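Local coordinates for citryl-spermidine/3,4-dihydroxybenzoyl-citryl-spermidine:spermidine ligase (Bacillus anthracis, PDB 3TO3), which catalyses the ATP-dependent condensation of spermidine with citryl-spermidine intermediates during biosynthesis of the siderophore petrobactin, at residues B[112-117]-B[577-582]; B[119-124]-B[164-169]; B[507-512]-B[562-567]; B[569-574]-B[584-589]. All blocks are in the same frame, centred on the assembly; numbering follows the deposited sequence.

Contact 1: B[112-117]-B[577-582]; sequences NVEQTK and LYIDVE
The turn that leads into helix 115-138 meets the 577-582 loop through one backbone bond: E114 N, at the N-cap position, donates to L577 O at 3.2 Å, with a nearly straight N-H...O angle of 165°. The chains come closest at K117 and L577, their CA atoms 5.1 Å apart, and neither segment forms a strand here. Side chains close round this bond. V113 stands roughly perpendicular to Y578, and CG1 of V113 lies 3.7 Å from CZ of Y578 while also reaching CB of L577. On the helix side K117 lays its methylenes over the 577-579 backbone. Bends at chi2 (-87°) and chi3 (-65°) fold the chain back, so that CE comes to 3.2 Å from Y578 O and CD meets CD1 of I579. The tip of I579 thus lies against K117, while its CG1 takes CG of E114 at 3.7 Å. Inward, L577 continues onto F108 and F121, and V581 CG2 lies over one face of the Y578 ring, toward its rim. The chemistry is that of a surface seam: one backbone hydrogen bond joins the segments, and the methylenes of K117 and E114 pack on I579 and the loop backbone.

Contact 2: B[119-124]-B[164-169]; sequences DSFIHE and HPSYKA
Helix residues 119-124 approach the irregular 164-169 loop most closely at E124 and A169, whose CA atoms lie 4.9 Å apart, and no hydrogen bond joins the two segments. E124 does most of the touching on the helix side. Its CB and CG rest on the methyl of A169, with CB 3.9 Å from A169 CB, and its carbonyl oxygen sits 3.5 Å from CB of S166. Beyond CG the E124 chain runs extended (chi2 169°), carrying the carboxylate to S308, whose OG hydrogen-bonds OE1. S166 OG is hydrogen-bonded to R576 NH2 and stands 3.8 Å from E124 OE1. One turn earlier F121, its CG anti to the backbone N (chi1 -173°), carries its ring outward from the helix until CZ nears P165; CG of the proline meets CZ at the ring edge, near its plane, at 4.1 Å. L31 of helix 18-37 packs on both F121 and P165. The polar ends of E124 and S166 thus find their hydrogen bonds outside the two segments, and the contact between them is van der Waals. This is helix-on-loop packing beside the nucleotide pocket of an IucA/IucC-family synthetase: the side chain of A169 is about 9 Å from the bound ATP.

Contact 3: B[507-512]-B[562-567]; sequences MVLDAL and LYTPTF
L509, F567 and L562 bury the most surface here, and L509 stands between the other two. Its CB lies over one face of the F567 ring in a CH-pi contact, 3.7 Å from the ring centroid and 20° off the normal. L509 and F567 run antiparallel, CB near CZ and CD1 of L509 3.5 Å from CD2 of F567. With chi1 at 78°, F567 CG sits between its backbone N and carbonyl carbon, and the ring reaches back to the helix. D510 meets that ring differently: OD1 is at its edge, near the plane, 4.0 Å from CE1, and the carboxylate is turned 79° to the ring. The other branch of L509, CD2, touches L562 O at 3.7 Å. L562 in turn sends CD2 to V508 CG1, 3.9 Å away, with the valine set nearly square to the leucine. Contact across the interface is thus almost wholly apolar, while D510 OD2 makes a weak hydrogen bond to E570 N. Helix 502-528, which has a wider pi-type turn at 507-512, is thereby packed against the start of strand 566-570 and the loop before it; I426 of helix 410-432 touches L562, and L514 and F78 also touch F567.

Contact 4: B[569-574]-B[584-589]; sequences AEQLTK and LVHEVP
Q571 crosses H586 at a slant, its CG 3.5 Å from CD2 of the imidazole and its amide plane turned 30° from the ring. The chain is extended beyond CG (chi2 176°), which carries the amide out across the 584-586 backbone, with OE1 beside V585 N, while NE2 makes a weak hydrogen bond to E38 O. A water in the plane of the H586 ring lies 2.8 Å from NE2 and donates to E570 O, bridging the two strands; Y37 meets the ring edge-to-face. In the backbone, A569 and H586 form a hydrogen-bonded antiparallel pair: A569 N donates to H586 O, and H586 N donates to A569 O at 2.8 Å. Next comes the non-hydrogen-bonded pair of E570 and V585. Past it, Q571 N donates to L584 O. E570 bends at chi2 (-63°), and its OE1 forms a salt bridge with R575. A569 CB touches V588 CG2 at 4.2 Å on the side that also carries H586. Strands 566-570 and 585-589 here make a two-stranded antiparallel beta ribbon, joined by a long irregular connection.

All four contacts are linked by touch; only the pairs 1-3 and 2-3 do not meet. Contacts 3 and 4 share strand 566-570, with centres 12 Å apart; F567 O to V588 N, at 3.0 Å, probably continues the ribbon's hydrogen bonding between them. Contact 1 fastens the connection between the two ribbon strands to helix 115-138, and V581 CG2 lies 3.8 Å from K574 CE of contact 4. Contact 2 uses the next turns of the same helix: F121 CD2 meets L577 CD2 at 3.4 Å, and H164 also packs on L572. Contact 2 lies nearest the bound ATP: the side chain of A169 is about 9 Å from it, those of D510 and E570 about 12 and 13 Å.

Contact 1: B[112-117]-B[577-582]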
loop_
_atom_site.group_PDB
_atom_site.type_symbol
_atom_site.label_atom_id
_atom_site.label_comp_id
_atom_site.label_asym_id
_atom_site.label_seq_id
_atom_site.Cartn_x
_atom_site.Cartn_y
_atom_site.Cartn_z
ATOM N N ASN B 112 22.873 3.932 13.994
ATOM C CA ASN B 112 22.474 3.263 12.750
ATOM C C ASN B 112 21.274 2.301 12.794
ATOM O O ASN B 112 21.185 1.429 13.666
ATOM C CB ASN B 112 23.665 2.568 12.098
ATOM C CG ASN B 112 23.596 2.629 10.589
ATOM O OD1 ASN B 112 23.113 1.699 9.933
ATOM N ND2 ASN B 112 24.040 3.751 10.028
ATOM N N VAL B 113 20.345 2.476 11.853
ATOM C CA VAL B 113 19.259 1.515 11.670
ATOM C C VAL B 113 19.068 1.163 10.186
ATOM O O VAL B 113 19.735 1.716 9.332
ATOM C CB VAL B 113 17.924 2.002 12.303
ATOM C CG1 VAL B 113 18.020 2.017 13.840
ATOM C CG2 VAL B 113 17.522 3.383 11.773
ATOM N N GLU B 114 18.157 0.243 9.883
ATOM C CA GLU B 114 17.850 -0.045 8.493
ATOM C C GLU B 114 16.875 1.025 7.993
ATOM O O GLU B 114 15.751 1.156 8.492
ATOM C CB GLU B 114 17.295 -1.476 8.332
ATOM C CG GLU B 114 16.837 -1.826 6.922
ATOM C CD GLU B 114 17.976 -1.817 5.909
ATOM O OE1 GLU B 114 19.102 -2.223 6.290
ATOM O OE2 GLU B 114 17.745 -1.407 4.737
ATOM N N GLN B 115 17.332 1.772 6.995
ATOM C CA GLN B 115 16.624 2.922 6.441
ATOM C C GLN B 115 15.212 2.569 6.036
ATOM O O GLN B 115 14.256 3.249 6.379
ATOM C CB GLN B 115 17.350 3.411 5.189
ATOM C CG GLN B 115 16.792 4.717 4.673
ATOM C CD GLN B 115 16.821 5.788 5.742
ATOM O OE1 GLN B 115 17.881 6.086 6.298
ATOM N NE2 GLN B 115 15.653 6.353 6.060
ATOM N N THR B 116 15.118 1.498 5.266
ATOM C CA THR B 116 13.862 0.891 4.891
ATOM C C THR B 116 12.923 0.658 6.088
ATOM O O THR B 116 11.757 1.033 6.043
ATOM C CB THR B 116 14.149 -0.447 4.191
ATOM O OG1 THR B 116 14.133 -0.240 2.783
ATOM C CG2 THR B 116 13.122 -1.497 4.559
ATOM N N LYS B 117 13.422 0.034 7.149
ATOM C CA LYS B 117 12.575 -0.235 8.303
ATOM C C LYS B 117 12.213 1.089 8.968
ATOM O O LYS B 117 11.064 1.295 9.321
ATOM C CB LYS B 117 13.246 -1.197 9.284
ATOM C CG LYS B 117 13.809 -2.461 8.635
ATOM C CD LYS B 117 12.757 -3.548 8.531
ATOM C CE LYS B 117 12.331 -3.994 9.914
ATOM N NZ LYS B 117 11.321 -5.095 9.946
ATOM N N LEU B 577 13.012 -1.698 13.720
ATOM C CA LEU B 577 14.135 -0.970 13.096
ATOM C C LEU B 577 15.234 -1.797 12.404
ATOM O O LEU B 577 16.200 -1.225 11.903
ATOM C CB LEU B 577 14.764 -0.007 14.106
ATOM C CG LEU B 577 13.698 0.790 14.866
ATOM C CD1 LEU B 577 14.282 1.361 16.119
ATOM C CD2 LEU B 577 13.062 1.872 13.993
ATOM N N TYR B 578 15.137 -3.129 12.422
ATOM C CA TYR B 578 16.191 -3.979 11.826
ATOM C C TYR B 578 15.615 -5.123 11.006
ATOM O O TYR B 578 14.580 -5.686 11.367
ATOM C CB TYR B 578 17.137 -4.539 12.910
ATOM C CG TYR B 578 17.837 -3.446 13.668
ATOM C CD1 TYR B 578 19.054 -2.932 13.227
ATOM C CD2 TYR B 578 17.255 -2.884 14.784
ATOM C CE1 TYR B 578 19.676 -1.903 13.908
ATOM C CE2 TYR B 578 17.857 -1.847 15.467
ATOM C CZ TYR B 578 19.067 -1.360 15.032
ATOM O OH TYR B 578 19.657 -0.326 15.722
ATOM N N ILE B 579 16.263 -5.449 9.890
ATOM C CA ILE B 579 15.886 -6.632 9.134
ATOM C C ILE B 579 16.337 -7.811 9.978
ATOM O O ILE B 579 15.543 -8.645 10.426
ATOM C CB ILE B 579 16.631 -6.694 7.775
ATOM C CG1 ILE B 579 16.271 -5.503 6.863
ATOM C CG2 ILE B 579 16.395 -8.038 7.085
ATOM C CD1 ILE B 579 14.911 -5.597 6.158
ATOM N N ASP B 580 17.627 -7.802 10.272
ATOM C CA ASP B 580 18.267 -8.890 10.978
ATOM C C ASP B 580 18.962 -8.294 12.185
ATOM O O ASP B 580 19.474 -7.174 12.121
ATOM C CB ASP B 580 19.294 -9.586 10.064
ATOM C CG ASP B 580 18.820 -10.953 9.562
ATOM O OD1 ASP B 580 18.240 -11.725 10.370
ATOM O OD2 ASP B 580 19.034 -11.253 8.361
ATOM N N VAL B 581 18.975 -9.039 13.283
ATOM C CA VAL B 581 19.706 -8.609 14.463
ATOM C C VAL B 581 20.108 -9.824 15.300
ATOM O O VAL B 581 19.537 -10.904 15.150
ATOM C CB VAL B 581 18.885 -7.582 15.282
ATOM C CG1 VAL B 581 18.185 -8.252 16.463
ATOM C CG2 VAL B 581 19.783 -6.434 15.742
ATOM N N GLU B 582 21.092 -9.655 16.176
ATOM C CA GLU B 582 21.598 -10.784 16.945
ATOM C C GLU B 582 20.665 -11.259 18.060
ATOM O O GLU B 582 20.518 -12.462 18.260
ATOM C CB GLU B 582 22.975 -10.473 17.523
ATOM C CG GLU B 582 23.980 -11.599 17.340
ATOM C CD GLU B 582 25.055 -11.603 18.409
ATOM O OE1 GLU B 582 25.420 -10.512 18.896
ATOM O OE2 GLU B 582 25.528 -12.701 18.772
#

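Contact 2: B[119-124]-B[164-169]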
loop_
_atom_site.group_PDB
_atom_site.type_symbol
_atom_site.label_atom_id
_atom_site.label_comp_id
_atom_site.label_asym_id
_atom_site.label_seq_id
_atom_site.Cartn_x
_atom_site.Cartn_y
_atom_site.Cartn_z
ATOM N N ASP B 119 11.793 4.074 7.596
ATOM C CA ASP B 119 10.709 4.712 6.856
ATOM C C ASP B 119 9.326 4.115 7.166
ATOM O O ASP B 119 8.389 4.858 7.428
ATOM C CB ASP B 119 10.992 4.669 5.348
ATOM C CG ASP B 119 12.276 5.423 4.972
ATOM O OD1 ASP B 119 12.561 6.476 5.611
ATOM O OD2 ASP B 119 12.992 4.955 4.040
ATOM N N SER B 120 9.179 2.789 7.107
ATOM C CA SER B 120 7.910 2.165 7.494
ATOM C C SER B 120 7.458 2.530 8.905
ATOM O O SER B 120 6.291 2.831 9.150
ATOM C CB SER B 120 8.026 0.652 7.394
ATOM O OG SER B 120 8.212 0.332 6.039
ATOM N N PHE B 121 8.395 2.484 9.834
ATOM C CA PHE B 121 8.107 2.781 11.224
ATOM C C PHE B 121 7.611 4.219 11.380
ATOM O O PHE B 121 6.615 4.461 12.068
ATOM C CB PHE B 121 9.353 2.526 12.072
ATOM C CG PHE B 121 9.128 2.637 13.553
ATOM C CD1 PHE B 121 8.026 2.040 14.152
ATOM C CD2 PHE B 121 10.037 3.300 14.348
ATOM C CE1 PHE B 121 7.824 2.122 15.529
ATOM C CE2 PHE B 121 9.847 3.396 15.720
ATOM C CZ PHE B 121 8.740 2.786 16.314
ATOM N N ILE B 122 8.293 5.163 10.732
ATOM C CA ILE B 122 7.883 6.575 10.774
ATOM C C ILE B 122 6.462 6.712 10.242
ATOM O O ILE B 122 5.638 7.420 10.844
ATOM C CB ILE B 122 8.788 7.455 9.912
ATOM C CG1 ILE B 122 10.019 7.895 10.700
ATOM C CG2 ILE B 122 8.036 8.690 9.440
ATOM C CD1 ILE B 122 11.222 8.234 9.788
ATOM N N HIS B 123 6.176 6.004 9.138
ATOM C CA HIS B 123 4.855 6.018 8.503
ATOM C C HIS B 123 3.788 5.490 9.457
ATOM O O HIS B 123 2.709 6.043 9.538
ATOM C CB HIS B 123 4.840 5.171 7.227
ATOM C CG HIS B 123 3.526 5.185 6.507
ATOM N ND1 HIS B 123 2.886 6.350 6.148
ATOM C CD2 HIS B 123 2.745 4.177 6.056
ATOM C CE1 HIS B 123 1.771 6.059 5.503
ATOM N NE2 HIS B 123 1.660 4.747 5.434
ATOM N N GLU B 124 4.109 4.433 10.186
ATOM C CA GLU B 124 3.165 3.857 11.125
ATOM C C GLU B 124 2.899 4.753 12.299
ATOM O O GLU B 124 1.766 4.782 12.820
ATOM C CB GLU B 124 3.672 2.501 11.639
ATOM C CG GLU B 124 3.475 1.438 10.625
ATOM C CD GLU B 124 4.202 0.171 10.991
ATOM O OE1 GLU B 124 4.120 -0.205 12.194
ATOM O OE2 GLU B 124 4.850 -0.427 10.079
ATOM N N HIS B 164 3.445 0.032 22.831
ATOM C CA HIS B 164 3.806 0.193 21.414
ATOM C C HIS B 164 3.573 1.618 20.959
ATOM O O HIS B 164 2.447 2.094 20.993
ATOM C CB HIS B 164 3.009 -0.749 20.492
ATOM C CG HIS B 164 3.355 -2.191 20.655
ATOM N ND1 HIS B 164 4.600 -2.693 20.344
ATOM C CD2 HIS B 164 2.610 -3.247 21.066
ATOM C CE1 HIS B 164 4.610 -3.998 20.567
ATOM N NE2 HIS B 164 3.414 -4.360 20.997
ATOM N N PRO B 165 4.641 2.301 20.514
ATOM C CA PRO B 165 4.436 3.694 20.100
ATOM C C PRO B 165 3.503 3.852 18.888
ATOM O O PRO B 165 2.770 4.852 18.842
ATOM C CB PRO B 165 5.856 4.219 19.861
ATOM C CG PRO B 165 6.737 2.990 19.831
ATOM C CD PRO B 165 6.069 1.966 20.659
ATOM N N SER B 166 3.462 2.924 17.938
ATOM C CA SER B 166 2.321 3.058 17.048
ATOM C C SER B 166 1.255 1.977 17.344
ATOM O O SER B 166 1.298 0.862 16.798
ATOM C CB SER B 166 2.813 2.941 15.601
ATOM O OG SER B 166 3.477 1.713 15.419
ATOM N N TYR B 167 0.235 2.384 18.094
ATOM C CA TYR B 167 -0.826 1.500 18.565
ATOM C C TYR B 167 -2.099 1.523 17.724
ATOM O O TYR B 167 -3.029 0.761 17.968
ATOM C CB TYR B 167 -1.173 1.911 20.016
ATOM C CG TYR B 167 -1.356 3.424 20.242
ATOM C CD1 TYR B 167 -2.571 4.048 19.968
ATOM C CD2 TYR B 167 -0.311 4.225 20.684
ATOM C CE1 TYR B 167 -2.753 5.418 20.158
ATOM C CE2 TYR B 167 -0.482 5.605 20.881
ATOM C CZ TYR B 167 -1.715 6.188 20.616
ATOM O OH TYR B 167 -1.915 7.537 20.786
ATOM N N LYS B 168 -2.185 2.544 16.886
ATOM C CA LYS B 168 -3.197 2.803 15.851
ATOM C C LYS B 168 -2.942 2.736 14.323
ATOM O O LYS B 168 -3.704 3.349 13.573
ATOM C CB LYS B 168 -4.154 3.927 16.258
ATOM C CG LYS B 168 -5.613 3.475 16.224
ATOM C CD LYS B 168 -6.488 4.457 16.989
ATOM C CE LYS B 168 -6.832 3.911 18.364
ATOM N NZ LYS B 168 -7.691 4.847 19.105
ATOM N N ALA B 169 -1.796 2.250 13.874
ATOM C CA ALA B 169 -1.377 2.503 12.487
ATOM C C ALA B 169 -2.457 2.261 11.440
ATOM O O ALA B 169 -2.723 3.144 10.597
ATOM C CB ALA B 169 -0.144 1.701 12.147
#

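Contact 3: B[507-512]-B[562-567]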
loop_
_atom_site.group_PDB
_atom_site.type_symbol
_atom_site.label_atom_id
_atom_site.label_comp_id
_atom_site.label_asym_id
_atom_site.label_seq_id
_atom_site.Cartn_x
_atom_site.Cartn_y
_atom_site.Cartn_z
HETATM N N MSE B 507 6.874 -16.268 29.635
HETATM C CA MSE B 507 5.474 -15.933 29.379
HETATM C C MSE B 507 4.811 -15.306 30.609
HETATM O O MSE B 507 3.942 -14.426 30.499
HETATM C CB MSE B 507 4.667 -17.141 28.908
HETATM C CG MSE B 507 3.279 -16.776 28.351
HETATM SE SE MSE B 507 3.375 -15.934 26.570
HETATM C CE MSE B 507 3.510 -17.579 25.494
ATOM N N VAL B 508 5.209 -15.756 31.790
ATOM C CA VAL B 508 4.696 -15.142 32.994
ATOM C C VAL B 508 5.267 -13.708 33.271
ATOM O O VAL B 508 4.510 -12.740 33.473
ATOM C CB VAL B 508 4.857 -16.074 34.210
ATOM C CG1 VAL B 508 4.502 -15.332 35.488
ATOM C CG2 VAL B 508 3.962 -17.353 34.040
ATOM N N LEU B 509 6.593 -13.586 33.280
ATOM C CA LEU B 509 7.237 -12.337 33.639
ATOM C C LEU B 509 6.955 -11.288 32.574
ATOM O O LEU B 509 6.546 -10.170 32.894
ATOM C CB LEU B 509 8.756 -12.504 33.832
ATOM C CG LEU B 509 9.117 -13.436 34.985
ATOM C CD1 LEU B 509 10.643 -13.427 35.181
ATOM C CD2 LEU B 509 8.374 -13.064 36.278
ATOM N N ASP B 510 7.183 -11.671 31.321
ATOM C CA ASP B 510 7.112 -10.779 30.172
ATOM C C ASP B 510 5.690 -10.499 29.695
ATOM O O ASP B 510 5.307 -9.368 29.486
ATOM C CB ASP B 510 7.916 -11.401 29.024
ATOM C CG ASP B 510 8.582 -10.375 28.137
ATOM O OD1 ASP B 510 9.015 -9.338 28.655
ATOM O OD2 ASP B 510 8.703 -10.617 26.919
ATOM N N ALA B 511 4.888 -11.522 29.517
ATOM C CA ALA B 511 3.588 -11.268 28.938
ATOM C C ALA B 511 2.571 -10.859 30.019
ATOM O O ALA B 511 1.991 -9.769 29.967
ATOM C CB ALA B 511 3.116 -12.430 28.113
ATOM N N LEU B 512 2.330 -11.744 30.974
ATOM C CA LEU B 512 1.391 -11.436 32.053
ATOM C C LEU B 512 1.728 -10.156 32.838
ATOM O O LEU B 512 0.839 -9.337 33.088
ATOM C CB LEU B 512 1.261 -12.620 33.019
ATOM C CG LEU B 512 0.204 -12.477 34.120
ATOM C CD1 LEU B 512 -1.251 -12.342 33.569
ATOM C CD2 LEU B 512 0.315 -13.663 35.094
ATOM N N LEU B 562 10.254 -17.697 39.010
ATOM C CA LEU B 562 9.545 -16.447 38.863
ATOM C C LEU B 562 10.161 -15.344 39.705
ATOM O O LEU B 562 9.843 -14.163 39.517
ATOM C CB LEU B 562 8.098 -16.629 39.289
ATOM C CG LEU B 562 7.345 -17.636 38.448
ATOM C CD1 LEU B 562 5.894 -17.572 38.845
ATOM C CD2 LEU B 562 7.521 -17.284 36.991
ATOM N N TYR B 563 10.972 -15.740 40.684
ATOM C CA TYR B 563 11.646 -14.799 41.594
ATOM C C TYR B 563 13.068 -14.475 41.149
ATOM O O TYR B 563 13.844 -13.890 41.926
ATOM C CB TYR B 563 11.642 -15.298 43.044
ATOM C CG TYR B 563 10.258 -15.590 43.578
ATOM C CD1 TYR B 563 9.147 -14.949 43.057
ATOM C CD2 TYR B 563 10.068 -16.496 44.612
ATOM C CE1 TYR B 563 7.875 -15.203 43.539
ATOM C CE2 TYR B 563 8.807 -16.755 45.110
ATOM C CZ TYR B 563 7.713 -16.104 44.574
ATOM O OH TYR B 563 6.452 -16.367 45.063
ATOM N N THR B 564 13.467 -14.940 39.965
ATOM C CA THR B 564 14.835 -14.638 39.511
ATOM C C THR B 564 15.058 -13.117 39.501
ATOM O O THR B 564 14.126 -12.327 39.236
ATOM C CB THR B 564 15.152 -15.221 38.119
ATOM O OG1 THR B 564 16.568 -15.194 37.895
ATOM C CG2 THR B 564 14.461 -14.410 37.036
ATOM N N PRO B 565 16.283 -12.702 39.832
ATOM C CA PRO B 565 16.653 -11.286 39.958
ATOM C C PRO B 565 16.484 -10.531 38.648
ATOM O O PRO B 565 15.949 -9.425 38.643
ATOM C CB PRO B 565 18.134 -11.341 40.334
ATOM C CG PRO B 565 18.293 -12.690 41.023
ATOM C CD PRO B 565 17.353 -13.609 40.276
ATOM N N THR B 566 16.934 -11.134 37.555
ATOM C CA THR B 566 16.855 -10.503 36.250
ATOM C C THR B 566 16.391 -11.546 35.243
ATOM O O THR B 566 16.562 -12.745 35.466
ATOM C CB THR B 566 18.224 -9.939 35.802
ATOM O OG1 THR B 566 19.116 -11.016 35.581
ATOM C CG2 THR B 566 18.854 -9.031 36.881
ATOM N N PHE B 567 15.764 -11.095 34.159
ATOM C CA PHE B 567 15.462 -11.987 33.054
ATOM C C PHE B 567 15.434 -11.210 31.747
ATOM O O PHE B 567 15.545 -9.982 31.748
ATOM C CB PHE B 567 14.123 -12.677 33.254
ATOM C CG PHE B 567 12.957 -11.806 32.931
ATOM C CD1 PHE B 567 12.300 -11.928 31.721
ATOM C CD2 PHE B 567 12.527 -10.854 33.832
ATOM C CE1 PHE B 567 11.222 -11.109 31.414
ATOM C CE2 PHE B 567 11.452 -10.039 33.540
ATOM C CZ PHE B 567 10.803 -10.169 32.323
#

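Contact 4: B[569-574]-B[584-589]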
loop_
_atom_site.group_PDB
_atom_site.type_symbol
_atom_site.label_atom_id
_atom_site.label_comp_id
_atom_site.label_asym_id
_atom_site.label_seq_id
_atom_site.Cartn_x
_atom_site.Cartn_y
_atom_site.Cartn_z
ATOM N N ALA B 569 13.617 -9.881 28.576
ATOM C CA ALA B 569 12.380 -9.421 27.954
ATOM C C ALA B 569 12.551 -9.095 26.444
ATOM O O ALA B 569 13.573 -8.580 26.018
ATOM C CB ALA B 569 11.907 -8.204 28.671
ATOM N N GLU B 570 11.522 -9.386 25.664
ATOM C CA GLU B 570 11.469 -9.069 24.252
ATOM C C GLU B 570 11.727 -7.605 24.014
ATOM O O GLU B 570 11.169 -6.779 24.704
ATOM C CB GLU B 570 10.069 -9.371 23.717
ATOM C CG GLU B 570 9.746 -10.838 23.562
ATOM C CD GLU B 570 10.639 -11.534 22.549
ATOM O OE1 GLU B 570 10.894 -10.944 21.471
ATOM O OE2 GLU B 570 11.093 -12.673 22.832
ATOM N N GLN B 571 12.501 -7.279 22.988
ATOM C CA GLN B 571 12.588 -5.898 22.582
ATOM C C GLN B 571 11.679 -5.741 21.365
ATOM O O GLN B 571 12.083 -6.004 20.237
ATOM C CB GLN B 571 14.016 -5.628 22.098
ATOM C CG GLN B 571 15.097 -5.856 23.125
ATOM C CD GLN B 571 16.479 -5.667 22.535
ATOM O OE1 GLN B 571 16.933 -6.463 21.703
ATOM N NE2 GLN B 571 17.159 -4.602 22.953
ATOM N N LEU B 572 10.515 -5.157 21.577
ATOM C CA LEU B 572 9.486 -5.095 20.536
ATOM C C LEU B 572 9.725 -3.981 19.520
ATOM O O LEU B 572 9.528 -4.161 18.327
ATOM C CB LEU B 572 8.117 -4.920 21.181
ATOM C CG LEU B 572 7.728 -6.016 22.188
ATOM C CD1 LEU B 572 6.592 -5.542 23.063
ATOM C CD2 LEU B 572 7.357 -7.310 21.486
ATOM N N THR B 573 10.132 -2.826 20.006
ATOM C CA THR B 573 10.456 -1.720 19.139
ATOM C C THR B 573 11.713 -2.026 18.322
ATOM O O THR B 573 11.744 -1.769 17.132
ATOM C CB THR B 573 10.601 -0.430 19.968
ATOM O OG1 THR B 573 9.346 -0.160 20.625
ATOM C CG2 THR B 573 10.978 0.733 19.097
ATOM N N LYS B 574 12.744 -2.600 18.941
ATOM C CA LYS B 574 13.973 -2.861 18.200
ATOM C C LYS B 574 13.681 -3.649 16.919
ATOM O O LYS B 574 14.311 -3.437 15.861
ATOM C CB LYS B 574 15.003 -3.609 19.050
ATOM C CG LYS B 574 16.352 -3.756 18.372
ATOM C CD LYS B 574 17.343 -4.365 19.367
ATOM C CE LYS B 574 18.771 -4.493 18.805
ATOM N NZ LYS B 574 19.555 -3.227 18.980
ATOM N N LEU B 584 17.214 -9.361 20.008
ATOM C CA LEU B 584 15.773 -9.145 20.258
ATOM C C LEU B 584 15.349 -9.180 21.734
ATOM O O LEU B 584 14.174 -9.078 22.063
ATOM C CB LEU B 584 14.869 -10.009 19.392
ATOM C CG LEU B 584 14.296 -9.168 18.246
ATOM C CD1 LEU B 584 15.230 -8.002 17.865
ATOM C CD2 LEU B 584 13.996 -10.048 17.017
ATOM N N VAL B 585 16.309 -9.389 22.614
ATOM C CA VAL B 585 16.015 -9.579 24.007
ATOM C C VAL B 585 16.874 -8.611 24.832
ATOM O O VAL B 585 17.977 -8.265 24.432
ATOM C CB VAL B 585 16.338 -11.042 24.322
ATOM C CG1 VAL B 585 17.462 -11.155 25.342
ATOM C CG2 VAL B 585 15.074 -11.816 24.687
ATOM N N HIS B 586 16.372 -8.114 25.947
ATOM C CA HIS B 586 17.248 -7.324 26.811
ATOM C C HIS B 586 16.971 -7.625 28.277
ATOM O O HIS B 586 15.873 -8.033 28.633
ATOM C CB HIS B 586 17.190 -5.819 26.516
ATOM C CG HIS B 586 15.904 -5.156 26.927
ATOM N ND1 HIS B 586 15.859 -4.105 27.819
ATOM C CD2 HIS B 586 14.626 -5.373 26.541
ATOM C CE1 HIS B 586 14.606 -3.707 27.960
ATOM N NE2 HIS B 586 13.839 -4.466 27.202
ATOM N N GLU B 587 17.989 -7.455 29.111
ATOM C CA GLU B 587 17.914 -7.849 30.489
ATOM C C GLU B 587 17.284 -6.758 31.332
ATOM O O GLU B 587 17.692 -5.602 31.258
ATOM C CB GLU B 587 19.302 -8.148 31.010
ATOM C CG GLU B 587 19.294 -8.774 32.396
ATOM C CD GLU B 587 20.670 -8.814 33.004
ATOM O OE1 GLU B 587 21.572 -8.199 32.410
ATOM O OE2 GLU B 587 20.852 -9.441 34.070
ATOM N N VAL B 588 16.289 -7.134 32.128
ATOM C CA VAL B 588 15.557 -6.183 32.962
ATOM C C VAL B 588 15.466 -6.688 34.400
ATOM O O VAL B 588 15.478 -7.887 34.639
ATOM C CB VAL B 588 14.137 -5.945 32.421
ATOM C CG1 VAL B 588 14.189 -5.389 30.995
ATOM C CG2 VAL B 588 13.318 -7.230 32.472
ATOM N N PRO B 589 15.394 -5.773 35.373
ATOM C CA PRO B 589 15.293 -6.292 36.740
ATOM C C PRO B 589 13.883 -6.835 36.991
ATOM O O PRO B 589 12.896 -6.455 36.341
ATOM C CB PRO B 589 15.592 -5.066 37.603
ATOM C CG PRO B 589 15.020 -3.919 36.790
ATOM C CD PRO B 589 15.270 -4.305 35.323
HETATM O O HOH W 1 11.094 -4.530 26.449
#